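Local coordinates for protein Ara h 8 allergen isoform (Arachis hypogaea, PDB 6V8M) that belongs to the PR-10 (Bet v 1) family of pathogenesis-related plant proteins, is a peanut allergen and binds several molecules of 8-anilino-1-naphthalene sulfonate, at residues Leu30-Ile38 with Gly141-Tyr149; Gln92-Phe100 with Leu127-Val135. All blocks are in the same frame, centred on the assembly; numbering follows the deposited sequence.

Interaction 1: Leu30-Ile38 with Gly141-Tyr149; sequences LTPKLIPAI and GIFKAIEGY. With 2AN (8-anilino-1-naphthalene sulfonate), chain D; 2AN (8-anilino-1-naphthalene sulfonate), chain C; 2AN (8-anilino-1-naphthalene sulfonate), chain E.
The long C-terminal helix of the Bet v 1 fold rests here on the second of the two short helices that follow the first strand, and I35, I38 and I142 carry this packing into the wall of the ligand pocket. Helix 27-34 and segment 141-149 cross at 88°, their axes 9.9 Å apart at closest approach, so a short patch of side chains from each must make the whole joint. L34 makes several of the contacts. One of its methyls, CD1, drops against the backbone of the long helix, 3.8 Å from I146 CA, and meets I146 CG1 as well as Y149 CB. The other, CD2, lies 3.8 Å from Y149 CD1. L30 crosses the same tyrosine at about a right angle, its CD2 3.8 Å from CE2 of Y149; the two leucines thus meet the ring at different places. The chi1 of Y149, 170°, places CG away from the backbone N and brings the ring alongside L30 and L34. T31 adds a polar atom to this apolar patch: OG1 lies 3.6 Å from I146 CD1, and its hydrogen bond to the carbonyl of G27 satisfies it within its own helix. Beyond the helix end, I35 puts CD1 3.8 Å from A145 CB, while its other branch, CG2, turns to the naphthalene of one bound 8-anilino-1-naphthalene sulfonate. I142 CD1 lies 3.4 Å from C3 of the same ligand and 3.9 Å from I38 CD1, while its CG2 faces T31. No hydrogen bond joins the two segments. I146 also packs on A22 and T23 of helix 16-25, and F143 on L19 and T23, while A37 pairs through its backbone with V59 of strand 53-59, just ahead of edge strand 38-45.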
# COMPACT_ATOMS: atom_id res chain seq x y z
N LEU A 30 6.08 -11.26 -0.65
CA LEU A 30 6.11 -11.30 0.84
C LEU A 30 4.72 -11.09 1.43
O LEU A 30 4.40 -11.71 2.44
CB LEU A 30 7.05 -10.22 1.36
CG LEU A 30 8.53 -10.58 1.36
CD1 LEU A 30 9.33 -9.44 1.95
CD2 LEU A 30 8.77 -11.86 2.15
N THR A 31 3.91 -10.21 0.86
CA THR A 31 2.66 -9.79 1.56
C THR A 31 1.79 -10.99 1.87
O THR A 31 1.37 -11.14 3.00
CB THR A 31 1.94 -8.66 0.82
OG1 THR A 31 2.85 -7.54 0.81
CG2 THR A 31 0.62 -8.31 1.47
N PRO A 32 1.43 -11.89 0.92
CA PRO A 32 0.55 -13.00 1.26
C PRO A 32 1.20 -14.02 2.21
O PRO A 32 0.49 -14.79 2.82
CB PRO A 32 0.15 -13.64 -0.08
CG PRO A 32 1.02 -12.98 -1.14
CD PRO A 32 1.74 -11.80 -0.52
N LYS A 33 2.53 -14.07 2.25
CA LYS A 33 3.27 -14.95 3.19
C LYS A 33 3.12 -14.44 4.61
O LYS A 33 3.18 -15.26 5.53
CB LYS A 33 4.76 -14.95 2.86
CG LYS A 33 5.18 -15.97 1.82
CD LYS A 33 6.67 -16.16 1.76
CE LYS A 33 7.06 -16.81 0.45
NZ LYS A 33 8.53 -16.93 0.33
N LEU A 34 2.98 -13.13 4.78
CA LEU A 34 2.98 -12.48 6.12
C LEU A 34 1.57 -12.14 6.60
O LEU A 34 1.39 -12.10 7.82
CB LEU A 34 3.86 -11.24 6.06
CG LEU A 34 5.33 -11.51 5.76
CD1 LEU A 34 6.10 -10.22 5.66
CD2 LEU A 34 5.94 -12.40 6.82
N ILE A 35 0.62 -11.82 5.71
CA ILE A 35 -0.75 -11.43 6.16
C ILE A 35 -1.67 -12.59 5.82
O ILE A 35 -1.97 -12.79 4.65
CB ILE A 35 -1.22 -10.11 5.52
CG1 ILE A 35 -0.27 -8.95 5.83
CG2 ILE A 35 -2.64 -9.78 5.92
CD1 ILE A 35 -0.31 -8.47 7.26
N PRO A 36 -2.12 -13.37 6.83
CA PRO A 36 -2.93 -14.56 6.57
C PRO A 36 -4.14 -14.26 5.66
O PRO A 36 -4.42 -15.05 4.79
CB PRO A 36 -3.38 -14.95 7.98
CG PRO A 36 -2.26 -14.46 8.88
CD PRO A 36 -1.90 -13.13 8.27
N ALA A 37 -4.81 -13.13 5.86
CA ALA A 37 -6.06 -12.80 5.13
C ALA A 37 -5.76 -12.61 3.64
O ALA A 37 -6.69 -12.87 2.86
CB ALA A 37 -6.72 -11.56 5.64
N ILE A 38 -4.59 -12.10 3.26
CA ILE A 38 -4.31 -11.89 1.81
C ILE A 38 -3.91 -13.23 1.18
O ILE A 38 -2.87 -13.84 1.62
CB ILE A 38 -3.28 -10.79 1.59
CG1 ILE A 38 -3.81 -9.45 2.12
CG2 ILE A 38 -2.92 -10.72 0.11
CD1 ILE A 38 -2.73 -8.40 2.29
N GLY A 141 -0.66 -2.10 8.61
CA GLY A 141 -0.51 -3.53 8.94
C GLY A 141 0.41 -4.23 7.98
O GLY A 141 1.33 -4.95 8.42
N ILE A 142 0.21 -4.04 6.68
CA ILE A 142 1.08 -4.68 5.66
C ILE A 142 2.50 -4.15 5.87
O ILE A 142 3.44 -4.97 5.91
CB ILE A 142 0.57 -4.43 4.23
CG1 ILE A 142 -0.71 -5.23 3.99
CG2 ILE A 142 1.66 -4.70 3.21
CD1 ILE A 142 -1.49 -4.77 2.80
N PHE A 143 2.65 -2.83 5.94
CA PHE A 143 4.01 -2.25 5.98
C PHE A 143 4.77 -2.75 7.22
O PHE A 143 5.96 -3.16 7.14
CB PHE A 143 3.90 -0.72 5.97
CG PHE A 143 5.23 -0.05 5.77
CD1 PHE A 143 6.03 0.24 6.85
CD2 PHE A 143 5.65 0.30 4.50
CE1 PHE A 143 7.25 0.87 6.65
CE2 PHE A 143 6.85 0.96 4.31
CZ PHE A 143 7.65 1.23 5.38
N LYS A 144 4.09 -2.73 8.36
CA LYS A 144 4.70 -3.09 9.66
C LYS A 144 4.91 -4.60 9.76
O LYS A 144 5.85 -5.03 10.46
CB LYS A 144 3.91 -2.50 10.82
CG LYS A 144 4.00 -0.98 10.79
CD LYS A 144 3.19 -0.25 11.78
CE LYS A 144 3.40 1.25 11.65
NZ LYS A 144 4.67 1.66 12.27
N ALA A 145 4.07 -5.41 9.13
CA ALA A 145 4.34 -6.87 9.09
C ALA A 145 5.61 -7.14 8.28
O ALA A 145 6.46 -7.96 8.71
CB ALA A 145 3.12 -7.59 8.55
N ILE A 146 5.80 -6.45 7.16
CA ILE A 146 7.03 -6.62 6.35
C ILE A 146 8.23 -6.08 7.14
O ILE A 146 9.28 -6.74 7.16
CB ILE A 146 6.85 -5.95 4.98
CG1 ILE A 146 5.77 -6.69 4.17
CG2 ILE A 146 8.20 -5.97 4.27
CD1 ILE A 146 5.33 -6.01 2.89
N GLU A 147 8.06 -4.92 7.78
CA GLU A 147 9.16 -4.33 8.59
C GLU A 147 9.58 -5.33 9.68
O GLU A 147 10.79 -5.55 9.88
CB GLU A 147 8.70 -3.00 9.16
CG GLU A 147 9.71 -2.37 10.10
CD GLU A 147 9.08 -1.32 10.97
OE1 GLU A 147 8.10 -1.65 11.68
OE2 GLU A 147 9.55 -0.18 10.92
N GLY A 148 8.63 -5.96 10.36
CA GLY A 148 8.94 -6.93 11.42
C GLY A 148 9.67 -8.14 10.88
O GLY A 148 10.61 -8.63 11.53
N TYR A 149 9.28 -8.61 9.72
CA TYR A 149 9.93 -9.76 9.05
C TYR A 149 11.40 -9.43 8.77
O TYR A 149 12.28 -10.28 9.02
CB TYR A 149 9.14 -10.13 7.81
CG TYR A 149 9.83 -11.12 6.93
CD1 TYR A 149 9.76 -12.47 7.18
CD2 TYR A 149 10.55 -10.68 5.83
CE1 TYR A 149 10.39 -13.38 6.35
CE2 TYR A 149 11.20 -11.57 5.00
CZ TYR A 149 11.10 -12.93 5.25
OH TYR A 149 11.74 -13.81 4.43
C1 2AN D . -5.14 -6.84 6.61
C2 2AN D . -4.15 -6.08 6.09
C3 2AN D . -4.18 -5.66 4.75
C4 2AN D . -5.19 -6.05 3.94
C5 2AN D . -6.25 -6.84 4.43
C6 2AN D . -7.31 -7.19 3.58
C7 2AN D . -8.35 -7.92 4.03
C8 2AN D . -8.41 -8.33 5.38
N 2AN D . -5.05 -7.27 7.93
S 2AN D . -7.62 -8.57 7.93
C9 2AN D . -7.39 -8.05 6.25
C10 2AN D . -6.26 -7.26 5.80
C11 2AN D . -4.57 -6.56 9.04
C12 2AN D . -4.61 -5.17 9.10
C13 2AN D . -4.13 -4.52 10.23
C14 2AN D . -3.63 -5.24 11.29
C15 2AN D . -3.60 -6.62 11.23
C16 2AN D . -4.05 -7.28 10.11
O1 2AN D . -7.55 -7.38 8.72
O2 2AN D . -8.82 -9.33 8.02
O3 2AN D . -6.44 -9.51 8.29
C1 2AN C . 0.38 5.11 5.23
C2 2AN C . 0.07 4.75 3.95
C3 2AN C . 0.80 3.77 3.27
C4 2AN C . 1.85 3.17 3.88
C5 2AN C . 2.21 3.50 5.21
C6 2AN C . 3.30 2.85 5.82
C7 2AN C . 3.69 3.13 7.07
C8 2AN C . 3.00 4.09 7.81
N 2AN C . -0.38 6.13 5.87
S 2AN C . 1.19 5.90 8.41
C9 2AN C . 1.93 4.76 7.28
C10 2AN C . 1.47 4.50 5.94
C11 2AN C . -1.74 6.46 5.72
C12 2AN C . -2.65 5.52 5.26
C13 2AN C . -3.98 5.86 5.11
C14 2AN C . -4.43 7.12 5.43
C15 2AN C . -3.53 8.06 5.90
C16 2AN C . -2.19 7.73 6.05
O1 2AN C . -0.19 5.59 8.52
O2 2AN C . 1.31 7.27 7.79
O3 2AN C . 1.97 5.83 9.60
C1 2AN E . -7.42 -3.26 0.47
C2 2AN E . -8.65 -2.70 0.62
C3 2AN E . -8.81 -1.39 1.10
C4 2AN E . -7.72 -0.71 1.52
C5 2AN E . -6.42 -1.24 1.39
C6 2AN E . -5.30 -0.47 1.80
C7 2AN E . -4.06 -0.94 1.69
C8 2AN E . -3.82 -2.19 1.11
N 2AN E . -7.29 -4.60 0.08
S 2AN E . -4.36 -4.45 -0.15
C9 2AN E . -4.86 -3.00 0.74
C10 2AN E . -6.22 -2.54 0.85
C11 2AN E . -8.29 -5.59 0.02
C12 2AN E . -8.09 -6.61 -0.90
C13 2AN E . -9.05 -7.60 -1.07
C14 2AN E . -10.20 -7.58 -0.32
C15 2AN E . -10.41 -6.57 0.60
C16 2AN E . -9.46 -5.58 0.77
O1 2AN E . -5.15 -4.46 -1.35
O2 2AN E . -2.94 -4.39 -0.35
O3 2AN E . -4.72 -5.70 0.66

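Interaction 2: Gln92-Phe100 with Leu127-Val135; sequences QEILEKVSF and LPDEVHQDV. With 2AN (8-anilino-1-naphthalene sulfonate), chain E; SO4 (sulfate ion), chain I.
Bent at chi2 (90°), the side chain of Q92 turns its amide toward D134, while L95, with CG anti to its carbonyl carbon, sends its methyls to V131. The two pairs join the turn Q92-L95 and the strand 95-107 that it leads into to the first turns of the long C-terminal helix, which in the Bet v 1 fold lies across the curved antiparallel sheet. L95 and V131 meet tip to tip, CD1 of the leucine 3.7 Å from CG1 of the valine. The other leucine methyl, CD2, reaches L127 CD1 at 4.1 Å, just ahead of the helix. I94 touches the second branch of V131, its CG2 4.0 Å from CG2 of the valine, so that this one residue is met on both methyls. The polar element is slight: Q92 NE2 gives D134 OD2 a weak hydrogen bond of 3.0 Å, bent to 120° at the hydrogen, and the amide and carboxylate planes stand 67° apart. D134 has its stronger partner in K138, a salt bridge one turn along the helix. Q92 OE1 is buried without a polar partner, near C3 of a bound 8-anilino-1-naphthalene sulfonate. Deeper in, V135 divides its branches between protein and ligand: CG2 lies 4.0 Å from C4 of the same ligand, and CG1 meets the edge of the F100 ring, 3.9 Å from CZ.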
# COMPACT_ATOMS: atom_id res chain seq x y z
N GLN A 92 -14.37 -0.50 -0.70
CA GLN A 92 -15.50 0.23 -0.07
C GLN A 92 -16.37 0.82 -1.20
O GLN A 92 -15.82 1.41 -2.15
CB GLN A 92 -14.99 1.30 0.89
CG GLN A 92 -14.56 0.78 2.26
CD GLN A 92 -13.10 0.37 2.33
OE1 GLN A 92 -12.43 0.19 1.31
NE2 GLN A 92 -12.58 0.24 3.53
N GLU A 93 -17.69 0.65 -1.10
CA GLU A 93 -18.69 1.18 -2.07
C GLU A 93 -18.53 2.71 -2.22
O GLU A 93 -18.62 3.21 -3.35
CB GLU A 93 -20.13 0.93 -1.59
N ILE A 94 -18.26 3.41 -1.13
CA ILE A 94 -18.22 4.90 -1.12
C ILE A 94 -16.97 5.43 -1.86
O ILE A 94 -16.96 6.64 -2.17
CB ILE A 94 -18.36 5.45 0.32
CG1 ILE A 94 -18.76 6.93 0.35
CG2 ILE A 94 -17.09 5.24 1.14
CD1 ILE A 94 -20.01 7.22 -0.42
N LEU A 95 -15.94 4.61 -2.12
CA LEU A 95 -14.67 5.08 -2.73
C LEU A 95 -14.65 4.86 -4.25
O LEU A 95 -15.00 3.76 -4.69
CB LEU A 95 -13.50 4.34 -2.07
CG LEU A 95 -13.31 4.61 -0.58
CD1 LEU A 95 -12.21 3.74 -0.00
CD2 LEU A 95 -13.03 6.08 -0.32
N GLU A 96 -14.23 5.87 -5.01
CA GLU A 96 -13.84 5.72 -6.44
C GLU A 96 -12.46 5.07 -6.48
O GLU A 96 -12.28 4.07 -7.21
CB GLU A 96 -13.79 7.08 -7.14
CG GLU A 96 -15.18 7.65 -7.36
CD GLU A 96 -15.29 9.14 -7.63
OE1 GLU A 96 -16.43 9.65 -7.54
OE2 GLU A 96 -14.25 9.79 -7.91
N LYS A 97 -11.53 5.63 -5.70
CA LYS A 97 -10.13 5.15 -5.64
C LYS A 97 -9.44 5.77 -4.42
O LYS A 97 -9.91 6.81 -3.91
CB LYS A 97 -9.37 5.50 -6.93
CG LYS A 97 -9.19 6.98 -7.21
CD LYS A 97 -8.49 7.29 -8.53
CE LYS A 97 -8.30 8.78 -8.74
NZ LYS A 97 -7.49 9.12 -9.93
N VAL A 98 -8.31 5.19 -4.05
CA VAL A 98 -7.34 5.80 -3.10
C VAL A 98 -5.95 5.78 -3.74
O VAL A 98 -5.50 4.71 -4.15
CB VAL A 98 -7.34 5.09 -1.73
CG1 VAL A 98 -6.47 5.86 -0.76
CG2 VAL A 98 -8.73 4.92 -1.17
N SER A 99 -5.33 6.95 -3.87
CA SER A 99 -3.98 7.13 -4.45
C SER A 99 -2.99 7.36 -3.32
O SER A 99 -3.21 8.24 -2.48
CB SER A 99 -3.95 8.24 -5.47
OG SER A 99 -4.77 7.84 -6.57
N PHE A 100 -1.94 6.54 -3.32
CA PHE A 100 -0.85 6.60 -2.34
C PHE A 100 0.41 7.07 -3.04
O PHE A 100 0.73 6.57 -4.11
CB PHE A 100 -0.57 5.21 -1.79
CG PHE A 100 -1.70 4.59 -1.02
CD1 PHE A 100 -2.79 4.03 -1.68
CD2 PHE A 100 -1.67 4.56 0.35
CE1 PHE A 100 -3.83 3.46 -0.97
CE2 PHE A 100 -2.71 3.98 1.06
CZ PHE A 100 -3.78 3.43 0.40
N LEU A 127 -15.49 12.12 4.00
CA LEU A 127 -15.00 10.73 4.06
C LEU A 127 -15.37 10.17 5.43
O LEU A 127 -15.06 10.77 6.45
CB LEU A 127 -13.49 10.77 3.83
CG LEU A 127 -12.73 9.47 4.05
CD1 LEU A 127 -13.04 8.48 2.96
CD2 LEU A 127 -11.24 9.76 4.13
N PRO A 128 -16.09 9.03 5.53
CA PRO A 128 -16.44 8.47 6.84
C PRO A 128 -15.19 8.07 7.64
O PRO A 128 -14.27 7.52 7.05
CB PRO A 128 -17.30 7.26 6.52
CG PRO A 128 -17.75 7.48 5.10
CD PRO A 128 -16.61 8.21 4.43
N ASP A 129 -15.18 8.36 8.94
CA ASP A 129 -14.01 8.08 9.81
C ASP A 129 -13.67 6.58 9.72
O ASP A 129 -12.48 6.26 9.75
CB ASP A 129 -14.26 8.53 11.25
CG ASP A 129 -14.38 10.04 11.44
OD1 ASP A 129 -14.06 10.81 10.50
OD2 ASP A 129 -14.82 10.44 12.52
N GLU A 130 -14.68 5.71 9.60
CA GLU A 130 -14.49 4.23 9.62
C GLU A 130 -13.70 3.81 8.38
O GLU A 130 -12.90 2.86 8.45
CB GLU A 130 -15.85 3.52 9.69
CG GLU A 130 -15.74 2.02 9.87
CD GLU A 130 -16.94 1.30 10.48
OE1 GLU A 130 -17.87 1.98 11.02
OE2 GLU A 130 -16.95 0.05 10.42
N VAL A 131 -13.94 4.48 7.26
CA VAL A 131 -13.28 4.15 5.96
C VAL A 131 -11.82 4.61 6.03
O VAL A 131 -10.93 3.82 5.67
CB VAL A 131 -14.02 4.78 4.77
CG1 VAL A 131 -13.21 4.63 3.48
CG2 VAL A 131 -15.42 4.19 4.62
N HIS A 132 -11.58 5.81 6.53
CA HIS A 132 -10.23 6.37 6.74
C HIS A 132 -9.46 5.41 7.67
O HIS A 132 -8.34 5.03 7.33
CB HIS A 132 -10.27 7.80 7.29
CG HIS A 132 -8.94 8.26 7.73
ND1 HIS A 132 -8.51 8.19 9.07
CD2 HIS A 132 -7.93 8.83 7.05
CE1 HIS A 132 -7.29 8.66 9.15
NE2 HIS A 132 -6.92 9.09 7.94
N GLN A 133 -10.07 5.01 8.78
CA GLN A 133 -9.43 4.15 9.81
C GLN A 133 -9.07 2.81 9.18
O GLN A 133 -7.98 2.31 9.46
CB GLN A 133 -10.30 3.97 11.05
CG GLN A 133 -9.81 2.85 11.99
CD GLN A 133 -10.56 2.78 13.31
OE1 GLN A 133 -10.90 3.80 13.92
NE2 GLN A 133 -10.79 1.57 13.79
N ASP A 134 -9.99 2.24 8.39
CA ASP A 134 -9.82 0.88 7.84
C ASP A 134 -8.67 0.89 6.81
O ASP A 134 -7.82 -0.02 6.86
CB ASP A 134 -11.11 0.36 7.23
CG ASP A 134 -10.94 -1.06 6.73
OD1 ASP A 134 -10.78 -1.95 7.60
OD2 ASP A 134 -10.92 -1.25 5.49
N VAL A 135 -8.62 1.90 5.94
CA VAL A 135 -7.57 1.98 4.88
C VAL A 135 -6.23 2.25 5.56
O VAL A 135 -5.22 1.66 5.16
CB VAL A 135 -7.93 3.04 3.83
CG1 VAL A 135 -6.76 3.31 2.91
CG2 VAL A 135 -9.19 2.62 3.07
C1 2AN E . -7.42 -3.26 0.47
C2 2AN E . -8.65 -2.70 0.62
C3 2AN E . -8.81 -1.39 1.10
C4 2AN E . -7.72 -0.71 1.52
C5 2AN E . -6.42 -1.24 1.39
C6 2AN E . -5.30 -0.47 1.80
C7 2AN E . -4.06 -0.94 1.69
C8 2AN E . -3.82 -2.19 1.11
N 2AN E . -7.29 -4.60 0.08
S 2AN E . -4.36 -4.45 -0.15
C9 2AN E . -4.86 -3.00 0.74
C10 2AN E . -6.22 -2.54 0.85
C11 2AN E . -8.29 -5.59 0.02
C12 2AN E . -8.09 -6.61 -0.90
C13 2AN E . -9.05 -7.60 -1.07
C14 2AN E . -10.20 -7.58 -0.32
C15 2AN E . -10.41 -6.57 0.60
C16 2AN E . -9.46 -5.58 0.77
O1 2AN E . -5.15 -4.46 -1.35
O2 2AN E . -2.94 -4.39 -0.35
O3 2AN E . -4.72 -5.70 0.66
S SO4 I . -18.92 -1.16 1.95
O1 SO4 I . -20.19 -1.02 2.61
O2 SO4 I . -18.10 -0.01 2.23
O3 SO4 I . -18.25 -2.34 2.43
O4 SO4 I . -19.12 -1.27 0.53

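One helix, 129-152, serves both contacts, and the comparison illustrates how its partners change along its length. Interaction 2 sets its first turns against the sheet, whereas interaction 1 sets a later part against another helix; their centres lie 21 Å apart and they do not touch. Each is partly buried, with four of its ten touching residues buried, and only interaction 1 includes an exposed one, Y149. Both are mainly aliphatic, but interaction 1 has no hydrogen bond across it, while interaction 2 adds a weak amide-carboxylate bond. One ligand molecule touches residues of both.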